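Local coordinates for protein alkane monooxygenase (Geobacillus thermodenitrificans, PDB 3B9O) that belongs to the luciferase-like monooxygenase family, folds as a TIM barrel and carries flavin mononucleotide in its pocket, at residues 286-289 with 290-293; 377-380 with 381-384; 27-30 with 31-34. One frame throughout, in Å; residues are numbered along the deposited sequence.

Contact 1. Residues 286-289 with 290-293; sequences GKTH and DEAM
The backbone leaves strand 276-285 at Gly286, turns through Lys287 and Thr288 and winds into helix 289-302, whose first i to i+4 bonds run from Ala292 N to Thr288 O (3.3 Å) and from Met293 N to His289 O (2.9 Å). The former donor lies in the plane of the Thr288 carbonyl. Thr288 holds the N-cap: its OG1, set between the backbone N and the carbonyl carbon (chi1 66°), accepts from Glu291 N at 3.3 Å along a nearly straight N-H line of 165°. The same OG1 also rests 3.4 Å from Glu291 CG, the two side chains crossing at about a right angle.

Beyond CG the Glu291 chain is extended and reaches back over the turn, alongside Lys287. Its OE2 accepts from Lys287 N at 3.1 Å, the donor standing above the carboxylate plane, and lies 3.7 Å from Lys287 CB. The lysine chain bends at chi3 and chi4 and leads its ammonium away, leaving Lys287 NZ 6.1 Å from Glu291 OE1, too far for a direct ion pair. One turn on from His289, Met293 comes obliquely to the imidazole: CG is 3.4 Å from His289 NE2, and the sulfur makes a Met-aromatic contact with the ring. Ala292 turns its methyl toward Gly286 and, like Met293, packs on Val353 of strand 350-354.

Such a threonine N-cap, its side chain accepting the NH of the residue three further on, is a classic helix start; here it opens the helix after strand 276-285 in the beta-alpha succession of a TIM barrel.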
loop_
_atom_site.group_PDB
_atom_site.type_symbol
_atom_site.label_atom_id
_atom_site.label_comp_id
_atom_site.label_asym_id
_atom_site.label_seq_id
_atom_site.Cartn_x
_atom_site.Cartn_y
_atom_site.Cartn_z
ATOM N N GLY A 286 4.336 21.694 -13.459
ATOM C CA GLY A 286 4.566 23.144 -13.399
ATOM C C GLY A 286 3.494 23.888 -14.177
ATOM O O GLY A 286 2.732 23.303 -14.944
ATOM N N LYS A 287 3.448 25.197 -13.997
ATOM C CA LYS A 287 2.493 26.031 -14.731
ATOM C C LYS A 287 2.795 26.029 -16.221
ATOM O O LYS A 287 1.895 26.219 -17.057
ATOM C CB LYS A 287 2.515 27.442 -14.154
ATOM C CG LYS A 287 2.095 27.391 -12.680
ATOM C CD LYS A 287 2.403 28.663 -11.912
ATOM C CE LYS A 287 1.112 29.256 -11.410
ATOM N NZ LYS A 287 0.270 29.624 -12.592
ATOM N N THR A 288 4.054 25.790 -16.546
ATOM C CA THR A 288 4.496 25.751 -17.929
ATOM C C THR A 288 5.368 24.536 -18.076
ATOM O O THR A 288 5.861 23.999 -17.086
ATOM C CB THR A 288 5.308 27.023 -18.313
ATOM O OG1 THR A 288 6.529 27.052 -17.565
ATOM C CG2 THR A 288 4.493 28.275 -18.046
ATOM N N HIS A 289 5.568 24.085 -19.308
ATOM C CA HIS A 289 6.443 22.954 -19.520
ATOM C C HIS A 289 7.848 23.209 -18.955
ATOM O O HIS A 289 8.425 22.318 -18.314
ATOM C CB HIS A 289 6.520 22.587 -21.012
ATOM C CG HIS A 289 7.213 21.288 -21.274
ATOM N ND1 HIS A 289 6.636 20.069 -20.981
ATOM C CD2 HIS A 289 8.412 21.013 -21.831
ATOM C CE1 HIS A 289 7.466 19.101 -21.324
ATOM N NE2 HIS A 289 8.551 19.648 -21.841
ATOM N N ASP A 290 8.410 24.402 -19.204
ATOM C CA ASP A 290 9.779 24.736 -18.736
ATOM C C ASP A 290 9.913 24.590 -17.209
ATOM O O ASP A 290 10.934 24.122 -16.716
ATOM C CB ASP A 290 10.193 26.182 -19.148
ATOM C CG ASP A 290 10.794 26.280 -20.605
ATOM O OD1 ASP A 290 11.255 25.244 -21.203
ATOM O OD2 ASP A 290 10.813 27.425 -21.160
ATOM N N GLU A 291 8.899 25.054 -16.473
ATOM C CA GLU A 291 8.845 24.876 -15.008
ATOM C C GLU A 291 8.953 23.418 -14.592
ATOM O O GLU A 291 9.766 23.079 -13.723
ATOM C CB GLU A 291 7.568 25.452 -14.428
ATOM C CG GLU A 291 7.549 26.959 -14.322
ATOM C CD GLU A 291 6.459 27.450 -13.379
ATOM O OE1 GLU A 291 6.213 28.686 -13.410
ATOM O OE2 GLU A 291 5.832 26.608 -12.638
ATOM N N ALA A 292 8.138 22.563 -15.214
ATOM C CA ALA A 292 8.189 21.123 -14.989
ATOM C C ALA A 292 9.575 20.578 -15.285
ATOM O O ALA A 292 10.123 19.849 -14.476
ATOM C CB ALA A 292 7.139 20.401 -15.849
ATOM N N MET A 293 10.156 20.956 -16.434
ATOM C CA MET A 293 11.431 20.397 -16.859
ATOM C C MET A 293 12.538 20.858 -15.899
ATOM O O MET A 293 13.471 20.125 -15.611
ATOM C CB MET A 293 11.771 20.762 -18.317
ATOM C CG MET A 293 10.890 20.074 -19.391
ATOM S SD MET A 293 10.835 18.264 -19.212
ATOM C CE MET A 293 12.453 17.847 -19.856
#

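Contact 2. Residues 377-380 with 381-384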
loop_
_atom_site.group_PDB
_atom_site.type_symbol
_atom_site.label_atom_id
_atom_site.label_comp_id
_atom_site.label_asym_id
_atom_site.label_seq_id
_atom_site.Cartn_x
_atom_site.Cartn_y
_atom_site.Cartn_z
ATOM N N LEU A 377 0.377 7.918 -5.585
ATOM C CA LEU A 377 1.305 8.969 -5.967
ATOM C C LEU A 377 2.679 8.828 -5.251
ATOM O O LEU A 377 2.802 8.997 -4.024
ATOM C CB LEU A 377 0.675 10.360 -5.777
ATOM C CG LEU A 377 1.518 11.612 -6.103
ATOM C CD1 LEU A 377 1.980 11.651 -7.563
ATOM C CD2 LEU A 377 0.714 12.861 -5.784
ATOM N N VAL A 378 3.691 8.550 -6.072
ATOM C CA VAL A 378 5.050 8.335 -5.661
ATOM C C VAL A 378 5.752 9.699 -5.547
ATOM O O VAL A 378 5.568 10.580 -6.418
ATOM C CB VAL A 378 5.813 7.430 -6.706
ATOM C CG1 VAL A 378 7.264 7.157 -6.253
ATOM C CG2 VAL A 378 5.052 6.093 -6.937
ATOM N N GLN A 379 6.558 9.860 -4.494
ATOM C CA GLN A 379 7.266 11.121 -4.245
ATOM C C GLN A 379 8.703 11.139 -4.780
ATOM O O GLN A 379 9.420 10.165 -4.647
ATOM C CB GLN A 379 7.318 11.392 -2.744
ATOM C CG GLN A 379 5.933 11.476 -2.074
ATOM C CD GLN A 379 6.077 11.647 -0.571
ATOM O OE1 GLN A 379 5.911 10.691 0.187
ATOM N NE2 GLN A 379 6.419 12.840 -0.139
ATOM N N TYR A 380 9.102 12.264 -5.360
ATOM C CA TYR A 380 10.509 12.549 -5.599
ATOM C C TYR A 380 11.059 13.449 -4.495
ATOM O O TYR A 380 12.231 13.345 -4.142
ATOM C CB TYR A 380 10.716 13.273 -6.930
ATOM C CG TYR A 380 10.552 12.425 -8.159
ATOM C CD1 TYR A 380 11.337 11.294 -8.372
ATOM C CD2 TYR A 380 9.653 12.794 -9.153
ATOM C CE1 TYR A 380 11.198 10.506 -9.545
ATOM C CE2 TYR A 380 9.507 12.026 -10.325
ATOM C CZ TYR A 380 10.294 10.884 -10.508
ATOM O OH TYR A 380 10.146 10.111 -11.647
ATOM N N VAL A 381 10.219 14.359 -3.994
ATOM C CA VAL A 381 10.622 15.229 -2.894
ATOM C C VAL A 381 9.443 15.400 -1.944
ATOM O O VAL A 381 8.284 15.410 -2.380
ATOM C CB VAL A 381 11.242 16.606 -3.442
ATOM C CG1 VAL A 381 10.182 17.479 -4.085
ATOM C CG2 VAL A 381 11.925 17.359 -2.366
ATOM N N SER A 382 9.739 15.468 -0.648
ATOM C CA SER A 382 8.739 15.744 0.387
ATOM C C SER A 382 8.915 17.148 0.987
ATOM O O SER A 382 9.975 17.476 1.488
ATOM C CB SER A 382 8.861 14.711 1.502
ATOM O OG SER A 382 8.748 13.402 0.957
ATOM N N PRO A 383 7.835 17.939 1.046
ATOM C CA PRO A 383 6.483 17.673 0.563
ATOM C C PRO A 383 6.185 18.191 -0.851
ATOM O O PRO A 383 5.025 18.187 -1.245
ATOM C CB PRO A 383 5.621 18.454 1.574
ATOM C CG PRO A 383 6.455 19.680 1.824
ATOM C CD PRO A 383 7.897 19.193 1.813
ATOM N N GLY A 384 7.215 18.615 -1.588
ATOM C CA GLY A 384 7.049 19.239 -2.888
ATOM C C GLY A 384 6.198 18.434 -3.873
ATOM O O GLY A 384 5.297 18.992 -4.517
#
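With CG anti to the carbonyl carbon (chi1 -58°) and the chain extended beyond it, Gln379 carries its terminal amide across the turn to Ser382, whose OG is likewise anti to its own carbonyl carbon (chi1 -56°). The amide end and the hydroxyl meet closely, with Gln379 CD 3.5 Å from Ser382 OG; the amide is probably turned over in the model, which leaves the roles of its two end atoms doubtful. Ser382 OG has a hydrogen-bond partner in Arg30 NH1, which approaches it roughly at right angles to the direction of the glutamine end.

This turn is the connection between strand 374-378 of the TIM barrel and helix 384-399, with a cis peptide bond before Pro383, which occupies the N-cap position. At its bend, the Tyr380 phenol leads away from Val381 to pack on Cys282 and Ile284 of strand 276-285 and to hydrogen-bond through OH with Leu344 O. The backbone N of Val381 is buried and has no polar partner in the model, while the valine side chain packs on Asn28. The Gln379 side chain also touches Thr385 and Phe386 of the following helix.

Contact 3. Residues 27-30 with 31-34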
loop_
_atom_site.group_PDB
_atom_site.type_symbol
_atom_site.label_atom_id
_atom_site.label_comp_id
_atom_site.label_asym_id
_atom_site.label_seq_id
_atom_site.Cartn_x
_atom_site.Cartn_y
_atom_site.Cartn_z
ATOM N N GLU A 27 15.230 21.009 -0.687
ATOM C CA GLU A 27 13.834 21.266 -0.388
ATOM C C GLU A 27 13.186 20.107 0.384
ATOM O O GLU A 27 12.076 20.237 0.852
ATOM C CB GLU A 27 13.046 21.574 -1.672
ATOM C CG GLU A 27 13.341 22.951 -2.300
ATOM C CD GLU A 27 12.922 24.133 -1.418
ATOM O OE1 GLU A 27 13.821 24.848 -0.920
ATOM O OE2 GLU A 27 11.699 24.347 -1.208
ATOM N N ASN A 28 13.917 19.011 0.557
ATOM C CA ASN A 28 13.362 17.755 1.039
ATOM C C ASN A 28 13.248 17.708 2.551
ATOM O O ASN A 28 13.918 18.445 3.266
ATOM C CB ASN A 28 14.246 16.592 0.529
ATOM C CG ASN A 28 13.444 15.347 0.181
ATOM O OD1 ASN A 28 13.927 14.435 -0.523
ATOM N ND2 ASN A 28 12.229 15.302 0.654
ATOM N N GLN A 29 12.384 16.829 3.034
ATOM C CA GLN A 29 12.081 16.705 4.446
ATOM C C GLN A 29 12.119 15.252 4.951
ATOM O O GLN A 29 11.524 14.974 5.987
ATOM C CB GLN A 29 10.714 17.350 4.714
ATOM C CG GLN A 29 10.802 18.866 4.705
ATOM C CD GLN A 29 9.518 19.569 5.073
ATOM O OE1 GLN A 29 9.350 20.733 4.724
ATOM N NE2 GLN A 29 8.616 18.886 5.781
ATOM N N ARG A 30 12.794 14.355 4.217
ATOM C CA ARG A 30 12.952 12.944 4.589
ATOM C C ARG A 30 13.576 12.717 5.965
ATOM O O ARG A 30 13.249 11.730 6.619
ATOM C CB ARG A 30 13.813 12.155 3.571
ATOM C CG ARG A 30 13.233 12.049 2.163
ATOM C CD ARG A 30 11.737 11.771 2.152
ATOM N NE ARG A 30 11.324 10.559 2.869
ATOM C CZ ARG A 30 10.049 10.199 3.068
ATOM N NH1 ARG A 30 9.051 10.959 2.605
ATOM N NH2 ARG A 30 9.768 9.086 3.768
ATOM N N HIS A 31 14.488 13.609 6.364
ATOM C CA HIS A 31 15.095 13.574 7.698
ATOM C C HIS A 31 14.072 13.862 8.803
ATOM O O HIS A 31 14.383 13.632 9.965
ATOM C CB HIS A 31 16.294 14.549 7.784
ATOM C CG HIS A 31 15.950 15.936 7.322
ATOM N ND1 HIS A 31 15.781 16.992 8.188
ATOM C CD2 HIS A 31 15.640 16.411 6.090
ATOM C CE1 HIS A 31 15.397 18.064 7.511
ATOM N NE2 HIS A 31 15.289 17.727 6.243
ATOM N N ARG A 32 12.878 14.364 8.449
ATOM C CA ARG A 32 11.780 14.578 9.419
ATOM C C ARG A 32 10.967 13.311 9.730
ATOM O O ARG A 32 9.991 13.370 10.480
ATOM C CB ARG A 32 10.816 15.683 8.947
ATOM C CG ARG A 32 11.510 17.052 8.768
ATOM C CD ARG A 32 10.495 18.143 8.583
ATOM N NE ARG A 32 9.648 18.357 9.779
ATOM C CZ ARG A 32 8.384 18.793 9.739
ATOM N NH1 ARG A 32 7.821 19.063 8.593
ATOM N NH2 ARG A 32 7.680 18.972 10.848
ATOM N N TYR A 33 11.351 12.177 9.165
ATOM C CA TYR A 33 10.536 10.971 9.330
ATOM C C TYR A 33 10.413 10.612 10.824
ATOM O O TYR A 33 9.442 9.994 11.226
ATOM C CB TYR A 33 11.060 9.774 8.499
ATOM C CG TYR A 33 12.108 8.987 9.208
ATOM C CD1 TYR A 33 11.790 7.792 9.873
ATOM C CD2 TYR A 33 13.422 9.466 9.273
ATOM C CE1 TYR A 33 12.776 7.078 10.565
ATOM C CE2 TYR A 33 14.415 8.753 9.970
ATOM C CZ TYR A 33 14.091 7.596 10.601
ATOM O OH TYR A 33 15.083 6.980 11.295
ATOM N N THR A 34 11.391 11.041 11.637
ATOM C CA THR A 34 11.372 10.814 13.086
ATOM C C THR A 34 10.484 11.812 13.862
ATOM O O THR A 34 10.248 11.615 15.065
ATOM C CB THR A 34 12.791 10.840 13.692
ATOM O OG1 THR A 34 13.443 12.068 13.315
ATOM C CG2 THR A 34 13.624 9.609 13.255
#
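Gln29 and Arg32 run side by side and point the same way, across a short 3-10 turn in the loop that joins strand 6-12 of the TIM barrel to helix 36-48. Followed outward, Arg32 CB sits 3.1 Å from Gln29 O, the carbonyl that also accepts from Arg32 N at 2.9 Å in a first i to i+3 bond. CG, anti to its carbonyl carbon, stays beside that oxygen and comes within 4.1 Å of Gln29 CB. CD passes the end of the glutamine, 3.9 Å from Gln29 CD. There the chain bends (chi3 65°), and the guanidinium meets the amide with an edge, the two planes turned 61° apart; Arg32 NH1 is 3.9 Å from Gln29 CD, but the amide is probably turned over in the model, so which of its end atoms faces NH1 is left open. The charge is answered by salt bridges from NH2 to Asp35 and from NH1 to Glu41.

A second i to i+3 bond joins Tyr33 N to Arg30 O, its donor, like that of Arg32, well above the carbonyl plane. Arg30 turns its own guanidinium away, to a salt bridge with Glu11 and to the carbonyls of Cys14 and Val15, while the Tyr33 ring has Arg30 O near its edge. His31, with CG between the backbone N and the carbonyl carbon (chi1 52°), swings its imidazole back along the preceding residues, and His31 NE2 gives a weak hydrogen bond to Asn28 O at 3.4 Å.

From the N terminus, contact 3 comes first, in the beta-to-alpha loop between strand 6-12 and helix 36-48. Contact 1 follows much later, turning strand 276-285 into helix 289-302, and contact 2 last, in the beta-to-alpha loop between strand 374-378 and helix 384-399. Each closes before the next opens, so none nests or crosses. In space, however, contacts 2 and 3 touch: their strands 374-378 and 6-12 are parallel neighbours in the barrel sheet, and Val381 CG2 packs on Asn28 CG at 3.6 Å. Strand 276-285 pairs with the other edge of 374-378, yet contact 1 stays about 9 Å from contact 2 between nearest atoms; a Gly286-Gly354 backbone hydrogen bond ties it to strand 350-354.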